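Long-range contact in similar to hydroxylamine oxidoreductase (Kuenenia stuttgartiensis, PDB 6H5L), which is a multi-haem c-type cytochrome of an anammox bacterium and probably acts as an oxidoreductase, within a reductase complex that carries an extended electron transfer pathway: residues Tyr314-Leu318 and Asp378-Lys382. Residues are numbered along the deposited sequence; the frame is centred on the assembly and turned at random.
Sequences YTSSL and DQAQK
Asp378 reaches from its helix into the loop 314-318 and takes two successive backbone N-H groups on its carboxylate. Asp378 OD2 accepts from Thr315 N at 2.9 Å, almost straight at 171°, while Asp378 OD1 accepts from Ser316 N at 2.9 Å. Both N-H groups arrive on the syn side, slightly out of the carboxylate plane. With CG anti to its own backbone nitrogen (chi1 167°), the carboxylate extends from the helix to the loop amides. An aspartate suits this buried place because its two oxygens can serve adjacent amides at once. Asp378 OD1 is gripped again by Ser316 OG, which comes at 2.6 Å nearly along the C-O axis; the small serine lets the backbones draw close, with Ser316 CA 4.4 Å from Lys382 CA. Were Asp378 replaced by an alanine, both amides and the Ser316 hydroxyl would probably lose their shared acceptor, leaving the loop less firmly fixed.

Van der Waals contacts flank this site. Tyr314 sets its ring edge by Asp378 CB, 3.7 Å from Tyr314 CD1, while its hydroxyl hydrogen-bonds Pro309 O. Leu318 rests its branched end on the Gln381 amide, Leu318 CG 3.6 Å from Gln381 OE1; the long, extended glutamine offers OE1 to the Tyr460 hydroxyl and NE2 to Glu385. The bent, flexible Lys382 chain crosses Thr315, Lys382 CD 3.3 Å from Thr315 O, and its ammonium group forms a salt bridge with Asp386.

The contact thus fastens the long loop before helix 337-350 to one side of helix 356-389, whose Ala380 faces away, small enough to pack against helices 455-476 and 480-513.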
loop_
_atom_site.group_PDB
_atom_site.type_symbol
_atom_site.label_atom_id
_atom_site.label_comp_id
_atom_site.label_asym_id
_atom_site.label_seq_id
_atom_site.Cartn_x
_atom_site.Cartn_y
_atom_site.Cartn_z
ATOM N N TYR A 314 -3.400 67.990 -20.044
ATOM C CA TYR A 314 -4.040 68.270 -18.768
ATOM C C TYR A 314 -4.491 69.723 -18.689
ATOM O O TYR A 314 -3.910 70.611 -19.318
ATOM C CB TYR A 314 -3.092 67.957 -17.608
ATOM C CG TYR A 314 -2.570 66.540 -17.634
ATOM C CD1 TYR A 314 -3.288 65.503 -17.050
ATOM C CD2 TYR A 314 -1.367 66.237 -18.255
ATOM C CE1 TYR A 314 -2.816 64.203 -17.080
ATOM C CE2 TYR A 314 -0.889 64.945 -18.290
ATOM C CZ TYR A 314 -1.614 63.932 -17.701
ATOM O OH TYR A 314 -1.133 62.645 -17.739
ATOM N N THR A 315 -5.543 69.953 -17.902
ATOM C CA THR A 315 -6.080 71.290 -17.690
ATOM C C THR A 315 -5.629 71.909 -16.377
ATOM O O THR A 315 -5.558 73.138 -16.276
ATOM C CB THR A 315 -7.613 71.261 -17.730
ATOM O OG1 THR A 315 -8.110 70.569 -16.577
ATOM C CG2 THR A 315 -8.094 70.548 -18.983
ATOM N N SER A 316 -5.322 71.090 -15.375
ATOM C CA SER A 316 -4.795 71.584 -14.110
ATOM C C SER A 316 -3.290 71.802 -14.253
ATOM O O SER A 316 -2.734 71.752 -15.353
ATOM C CB SER A 316 -5.131 70.615 -12.979
ATOM O OG SER A 316 -4.468 69.375 -13.156
ATOM N N SER A 317 -2.605 72.038 -13.134
ATOM C CA SER A 317 -1.156 72.207 -13.171
ATOM C C SER A 317 -0.413 70.917 -13.498
ATOM O O SER A 317 0.821 70.941 -13.579
ATOM C CB SER A 317 -0.659 72.775 -11.839
ATOM O OG SER A 317 -1.172 72.038 -10.745
ATOM N N LEU A 318 -1.123 69.800 -13.686
ATOM C CA LEU A 318 -0.488 68.576 -14.164
ATOM C C LEU A 318 0.152 68.758 -15.531
ATOM O O LEU A 318 1.036 67.977 -15.899
ATOM C CB LEU A 318 -1.507 67.439 -14.219
ATOM C CG LEU A 318 -2.005 66.952 -12.863
ATOM C CD1 LEU A 318 -2.979 65.795 -13.017
ATOM C CD2 LEU A 318 -0.816 66.555 -12.017
ATOM N N ASP A 378 -7.495 64.702 -13.340
ATOM C CA ASP A 378 -7.067 66.034 -13.753
ATOM C C ASP A 378 -8.223 67.027 -13.713
ATOM O O ASP A 378 -8.039 68.186 -13.322
ATOM C CB ASP A 378 -6.456 65.975 -15.153
ATOM C CG ASP A 378 -6.287 67.349 -15.773
ATOM O OD1 ASP A 378 -5.509 68.158 -15.225
ATOM O OD2 ASP A 378 -6.933 67.616 -16.808
ATOM N N GLN A 379 -9.420 66.594 -14.114
ATOM C CA GLN A 379 -10.579 67.481 -14.064
ATOM C C GLN A 379 -10.919 67.860 -12.630
ATOM O O GLN A 379 -11.314 69.001 -12.357
ATOM C CB GLN A 379 -11.774 66.816 -14.749
ATOM C CG GLN A 379 -11.604 66.646 -16.251
ATOM C CD GLN A 379 -12.562 65.627 -16.841
ATOM O OE1 GLN A 379 -13.070 64.754 -16.139
ATOM N NE2 GLN A 379 -12.808 65.733 -18.142
ATOM N N ALA A 380 -10.777 66.916 -11.698
ATOM C CA ALA A 380 -11.025 67.224 -10.293
ATOM C C ALA A 380 -9.965 68.168 -9.739
ATOM O O ALA A 380 -10.274 69.051 -8.933
ATOM C CB ALA A 380 -11.076 65.936 -9.473
ATOM N N GLN A 381 -8.708 67.996 -10.159
ATOM C CA GLN A 381 -7.649 68.884 -9.692
ATOM C C GLN A 381 -7.826 70.299 -10.229
ATOM O O GLN A 381 -7.443 71.266 -9.560
ATOM C CB GLN A 381 -6.281 68.328 -10.087
ATOM C CG GLN A 381 -5.108 69.053 -9.445
ATOM C CD GLN A 381 -3.779 68.369 -9.705
ATOM O OE1 GLN A 381 -3.682 67.141 -9.675
ATOM N NE2 GLN A 381 -2.747 69.162 -9.965
ATOM N N LYS A 382 -8.403 70.441 -11.426
ATOM C CA LYS A 382 -8.683 71.770 -11.962
ATOM C C LYS A 382 -9.683 72.515 -11.086
ATOM O O LYS A 382 -9.541 73.721 -10.854
ATOM C CB LYS A 382 -9.206 71.657 -13.394
ATOM C CG LYS A 382 -9.428 72.992 -14.092
ATOM C CD LYS A 382 -8.111 73.714 -14.332
ATOM C CE LYS A 382 -8.283 74.901 -15.268
ATOM N NZ LYS A 382 -9.153 75.958 -14.688
#